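Local coordinates for protein DNA polymerase III beta subunit (Streptococcus pyogenes, PDB 2AVT) that probably forms, as a two-chain ring-shaped sliding clamp, the mobile tether that holds the replicative DNA polymerase on its template, at residues A[81-84]-A[85-89]; A[179-182]-A[183-186]; A[293-296]-A[297-300]. All blocks are in the same frame, centred on the assembly; numbering follows the deposited sequence.

In the fold
None of the three contacts nests in or crosses another: they follow in series along the chain, each within a different one of the three clamp domains. Contact 1 comes first, joining successive turns of helix 79-88 in the N-terminal domain, where the second subunit abuts. Contact 2 then closes the hairpin between strands 174-180 and 184-191 in the central domain, against strand 367-372 and helix 331-339 of the C-terminal domain. Contact 3 closes the hairpin between strands 290-295 and 298-305 in that last domain. The centres of contacts 1 and 3 lie about 59 Å apart, on opposite sides of the chain's centre; those of contacts 2 and 3 are about 27 Å apart.

Contact 1: residues A[81-84]-A[85-89]; sequences FFIN and IISSL
F81 with I85, and F82 with I86, form a ladder of contacts between residues four apart along helix 79-88, at the boundary with the second subunit. The methyl CD1 of I85 lies over one face of the F81 ring, 3.5 Å from the ring centroid and 19° off the normal, a CH-pi contact displaced toward the rim. The tightest approach is at the far end of the ring, where F81 CZ is 3.4 Å from I85 CD1. F81 turns its ring that way by setting CG anti to the backbone N (chi1 179°), beside the carbonyl that also receives the amide of I85.

One residue on, the same thing happens with a methylene: I86 CG1 comes over the F82 ring, 3.8 Å from the centroid. The backbone keeps the spacing, with I86 N bonded to F82 O at 3.0 Å. This helix is one of the two in the N-terminal domain that, as in other sliding clamps, back onto the beta sheet. F82, I85 and I86 rest on L106, and I86 also meets F11 and I12 of helix 8-18. F81 packs on L280 and I85 on I281 of the second subunit, whose R277 hydrogen-bonds to S88 O.

The serines tie their hydroxyls to the helix. I83 O takes S87 N at 2.9 Å and S87 OG at 2.8 Å from opposite faces of its carbonyl plane, the hydroxyl standing 35° out of it. S88 OG donates to I85 O at 2.7 Å, here in the carbonyl plane and on a lone pair.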
# COMPACT_ATOMS: atom_id res chain seq x y z
N PHE A 81 -8.35 10.61 14.05
CA PHE A 81 -9.72 11.04 13.83
C PHE A 81 -9.77 12.55 13.49
O PHE A 81 -10.42 12.96 12.52
CB PHE A 81 -10.54 10.72 15.08
CG PHE A 81 -11.97 11.14 14.99
CD1 PHE A 81 -12.81 10.63 14.02
CD2 PHE A 81 -12.49 12.05 15.90
CE1 PHE A 81 -14.13 11.02 13.95
CE2 PHE A 81 -13.81 12.44 15.84
CZ PHE A 81 -14.63 11.92 14.86
N PHE A 82 -9.06 13.36 14.27
CA PHE A 82 -9.06 14.79 14.04
C PHE A 82 -8.51 15.15 12.68
O PHE A 82 -9.06 16.00 11.97
CB PHE A 82 -8.23 15.50 15.11
CG PHE A 82 -8.13 16.98 14.92
CD1 PHE A 82 -9.27 17.77 14.91
CD2 PHE A 82 -6.89 17.60 14.76
CE1 PHE A 82 -9.18 19.15 14.75
CE2 PHE A 82 -6.80 18.97 14.60
CZ PHE A 82 -7.94 19.75 14.59
N ILE A 83 -7.40 14.51 12.31
CA ILE A 83 -6.76 14.76 11.03
C ILE A 83 -7.64 14.35 9.86
O ILE A 83 -7.68 15.06 8.85
CB ILE A 83 -5.41 14.03 10.95
CG1 ILE A 83 -4.45 14.61 11.99
CG2 ILE A 83 -4.84 14.14 9.56
CD1 ILE A 83 -3.10 13.88 12.06
N ASN A 84 -8.34 13.22 9.96
CA ASN A 84 -9.24 12.81 8.87
C ASN A 84 -10.36 13.86 8.72
O ASN A 84 -10.79 14.18 7.62
CB ASN A 84 -9.87 11.44 9.13
CG ASN A 84 -8.87 10.31 9.08
OD1 ASN A 84 -7.91 10.35 8.31
ND2 ASN A 84 -9.08 9.29 9.90
N ILE A 85 -10.85 14.38 9.84
CA ILE A 85 -11.90 15.39 9.78
C ILE A 85 -11.39 16.66 9.08
O ILE A 85 -12.01 17.14 8.12
CB ILE A 85 -12.41 15.74 11.18
CG1 ILE A 85 -13.35 14.62 11.65
CG2 ILE A 85 -13.15 17.07 11.17
CD1 ILE A 85 -13.48 14.55 13.13
N ILE A 86 -10.24 17.17 9.52
CA ILE A 86 -9.65 18.37 8.94
C ILE A 86 -9.41 18.17 7.46
O ILE A 86 -9.71 19.05 6.65
CB ILE A 86 -8.29 18.71 9.63
CG1 ILE A 86 -8.55 19.17 11.06
CG2 ILE A 86 -7.53 19.77 8.83
CD1 ILE A 86 -9.39 20.46 11.17
N SER A 87 -8.89 17.01 7.09
CA SER A 87 -8.61 16.72 5.69
C SER A 87 -9.88 16.61 4.85
O SER A 87 -9.82 16.69 3.63
CB SER A 87 -7.81 15.41 5.55
OG SER A 87 -6.62 15.45 6.33
N SER A 88 -11.02 16.41 5.50
CA SER A 88 -12.27 16.26 4.78
C SER A 88 -13.05 17.57 4.63
O SER A 88 -14.04 17.60 3.90
CB SER A 88 -13.18 15.26 5.48
OG SER A 88 -13.88 15.89 6.54
N LEU A 89 -12.63 18.62 5.33
CA LEU A 89 -13.35 19.90 5.27
C LEU A 89 -13.27 20.50 3.88
O LEU A 89 -12.24 20.42 3.21
CB LEU A 89 -12.83 20.86 6.34
CG LEU A 89 -13.24 20.36 7.73
CD1 LEU A 89 -12.63 21.25 8.82
CD2 LEU A 89 -14.76 20.37 7.84

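Contact 2: residues A[179-182]-A[183-186]; sequences ATDS and HRMS
D181 and R184 meet across the tight loop of the beta hairpin 174-180/184-191, their side chains crossing at about a right angle, with carboxylate and guanidinium planes turned 56° apart. The salt bridge runs from D181 OD2 to R184 NH1 at 2.8 Å. R184 starts with CG between its backbone N and carbonyl carbon (chi1 63°), then runs extended to NE, which brings NH1 out to the aspartate's OD2. Its other terminal nitrogen, NH2, goes outward to a salt bridge with E336 on helix 331-339, so the arginine joins this central-domain loop to the C-terminal domain. Y333 of the same helix touches all three side chains, D181, H183 and R184.

The second carboxylate oxygen turns back to the main chain. D181 OD1 accepts from R184 N at a modelled distance so short that its exact length is doubtful, and from H183 N in a weak bond of 3.0 Å. H183 crosses the aspartate at about a right angle too, with D181 CG in the plane of the ring, at its edge.

Past the loop the strands pair: A179 and S186 form the hydrogen-bonded pair, with S186 N to A179 O at 2.9 Å, while T180 and M185 form the non-hydrogen-bonded one. On the face that carries T180 and M185, M185 packs on L371, and its CB lies 3.7 Å from T180 CB. T180 also opens an ST turn, its OG1 accepting from S182 N at 3.0 Å. The same hydroxyl donates to R184 O at 2.6 Å, from 45° above the carbonyl plane, while D181 N reaches that oxygen nearly along the C=O axis at 3.1 Å.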
# COMPACT_ATOMS: atom_id res chain seq x y z
N ALA A 179 26.19 0.84 14.01
CA ALA A 179 25.05 -0.02 14.32
C ALA A 179 25.38 -1.42 13.83
O ALA A 179 26.04 -1.58 12.81
CB ALA A 179 23.79 0.49 13.64
N THR A 180 24.92 -2.42 14.57
CA THR A 180 25.18 -3.81 14.23
C THR A 180 24.14 -4.76 14.81
O THR A 180 23.46 -4.45 15.80
CB THR A 180 26.57 -4.26 14.72
OG1 THR A 180 26.82 -5.60 14.29
CG2 THR A 180 26.65 -4.21 16.24
N ASP A 181 24.01 -5.91 14.17
CA ASP A 181 23.08 -6.95 14.58
C ASP A 181 23.91 -8.21 14.87
O ASP A 181 23.41 -9.32 14.79
CB ASP A 181 22.09 -7.25 13.46
CG ASP A 181 22.75 -7.85 12.24
OD1 ASP A 181 23.96 -7.63 12.06
OD2 ASP A 181 22.07 -8.56 11.46
N SER A 182 25.19 -8.01 15.20
CA SER A 182 26.13 -9.09 15.49
C SER A 182 26.08 -10.15 14.40
O SER A 182 26.25 -11.34 14.63
CB SER A 182 25.82 -9.74 16.84
OG SER A 182 24.56 -10.39 16.82
N HIS A 183 25.82 -9.67 13.19
CA HIS A 183 25.77 -10.49 11.99
C HIS A 183 26.42 -9.63 10.91
O HIS A 183 27.22 -10.10 10.10
CB HIS A 183 24.32 -10.80 11.62
CG HIS A 183 23.66 -11.80 12.52
ND1 HIS A 183 24.09 -13.10 12.63
CD2 HIS A 183 22.60 -11.68 13.36
CE1 HIS A 183 23.34 -13.74 13.50
NE2 HIS A 183 22.42 -12.91 13.96
N ARG A 184 26.06 -8.35 10.95
CA ARG A 184 26.54 -7.33 10.03
C ARG A 184 26.63 -6.02 10.80
O ARG A 184 25.99 -5.85 11.83
CB ARG A 184 25.60 -7.22 8.82
CG ARG A 184 24.19 -6.77 9.14
CD ARG A 184 23.31 -7.35 8.04
NE ARG A 184 22.12 -6.56 7.72
CZ ARG A 184 21.28 -6.06 8.61
NH1 ARG A 184 21.49 -6.25 9.90
NH2 ARG A 184 20.21 -5.39 8.20
N MET A 185 27.43 -5.09 10.28
CA MET A 185 27.68 -3.82 10.94
C MET A 185 27.91 -2.71 9.94
O MET A 185 28.38 -2.97 8.84
CB MET A 185 28.91 -3.99 11.84
CG MET A 185 29.44 -2.71 12.45
SD MET A 185 30.97 -3.06 13.36
CE MET A 185 32.11 -3.06 12.04
N SER A 186 27.58 -1.49 10.34
CA SER A 186 27.75 -0.31 9.50
C SER A 186 28.31 0.81 10.36
O SER A 186 27.80 1.09 11.45
CB SER A 186 26.41 0.11 8.91
OG SER A 186 26.60 1.13 7.95

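Contact 3: residues A[293-296]-A[297-300]; sequences EITQ and NHIS
H298 O is gripped twice by T295, by the amide N at 3.0 Å and by the hydroxyl OG1 at 3.1 Å. The hydroxyl approaches in the carbonyl plane, on a lone pair, whereas the amide is tilted 23° from that plane. T295 can do this because OG1 sits between its own N and carbonyl carbon (chi1 62°), facing the partner strand, where it also touches H298 CB. The two side chains run side by side and point the same way; H298 ND1 is buried here and has no hydrogen-bonding partner in the model. The return bond, H298 N to T295 O, is weak.

The other face belongs to I294 and I299, again lying alongside each other. I299 folds CD1 back toward its neighbour (chi2 -56°), and the methyl meets I294 CG2 at 3.3 Å, tighter than usual van der Waals contact. At the far end E293 and S300 pair through E293 N to S300 O at 3.0 Å; S300 OG, 3.7 Å from E293 CB, is hydrogen-bonded to H302. Outward, backbone hydrogen bonds join I294 with L325 and I299 with L315.

Q296 and N297 alone separate the T295-H298 hydrogen-bonded pair, with N297 in the left-handed helical region of the backbone: a beta hairpin with a two-residue loop, linking the two middle strands of a four-stranded antiparallel sheet in the clamp's C-terminal domain.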
# COMPACT_ATOMS: atom_id res chain seq x y z
N GLU A 293 32.38 -17.25 -5.70
CA GLU A 293 33.61 -17.88 -6.15
C GLU A 293 34.49 -16.89 -6.90
O GLU A 293 34.19 -16.51 -8.04
CB GLU A 293 33.30 -19.09 -7.04
CG GLU A 293 32.93 -20.35 -6.25
CD GLU A 293 32.27 -21.42 -7.10
OE1 GLU A 293 32.68 -21.60 -8.27
OE2 GLU A 293 31.36 -22.11 -6.58
N ILE A 294 35.57 -16.47 -6.25
CA ILE A 294 36.50 -15.51 -6.82
C ILE A 294 37.80 -16.15 -7.29
O ILE A 294 38.54 -16.73 -6.50
CB ILE A 294 36.85 -14.42 -5.79
CG1 ILE A 294 35.59 -13.67 -5.37
CG2 ILE A 294 37.87 -13.46 -6.37
CD1 ILE A 294 35.82 -12.68 -4.25
N THR A 295 38.06 -16.04 -8.59
CA THR A 295 39.29 -16.57 -9.18
C THR A 295 39.79 -15.57 -10.20
O THR A 295 39.08 -14.62 -10.54
CB THR A 295 39.04 -17.92 -9.89
OG1 THR A 295 38.12 -17.73 -10.96
CG2 THR A 295 38.50 -18.94 -8.91
N GLN A 296 41.01 -15.76 -10.69
CA GLN A 296 41.59 -14.86 -11.68
C GLN A 296 40.62 -14.57 -12.83
O GLN A 296 40.31 -15.45 -13.63
CB GLN A 296 42.88 -15.45 -12.25
CG GLN A 296 44.08 -15.34 -11.32
CD GLN A 296 45.35 -15.91 -11.94
OE1 GLN A 296 45.70 -15.59 -13.08
NE2 GLN A 296 46.05 -16.76 -11.19
N ASN A 297 40.16 -13.33 -12.90
CA ASN A 297 39.25 -12.91 -13.95
C ASN A 297 38.04 -13.83 -14.11
O ASN A 297 37.72 -14.29 -15.21
CB ASN A 297 40.00 -12.83 -15.28
CG ASN A 297 41.41 -12.29 -15.10
OD1 ASN A 297 41.62 -11.26 -14.46
ND2 ASN A 297 42.38 -12.99 -15.68
N HIS A 298 37.36 -14.11 -13.00
CA HIS A 298 36.19 -14.97 -13.01
C HIS A 298 35.51 -14.93 -11.65
O HIS A 298 35.99 -15.53 -10.68
CB HIS A 298 36.59 -16.41 -13.35
CG HIS A 298 35.44 -17.36 -13.39
ND1 HIS A 298 34.55 -17.50 -12.35
CD2 HIS A 298 35.05 -18.25 -14.34
CE1 HIS A 298 33.66 -18.43 -12.66
NE2 HIS A 298 33.94 -18.90 -13.86
N ILE A 299 34.40 -14.20 -11.57
CA ILE A 299 33.63 -14.09 -10.34
C ILE A 299 32.22 -14.59 -10.62
O ILE A 299 31.60 -14.18 -11.61
CB ILE A 299 33.57 -12.62 -9.86
CG1 ILE A 299 34.97 -12.03 -9.84
CG2 ILE A 299 32.96 -12.55 -8.47
CD1 ILE A 299 35.95 -12.81 -9.00
N SER A 300 31.72 -15.48 -9.77
CA SER A 300 30.39 -16.03 -9.98
C SER A 300 29.62 -16.28 -8.68
O SER A 300 30.21 -16.55 -7.63
CB SER A 300 30.48 -17.34 -10.77
OG SER A 300 31.26 -18.30 -10.06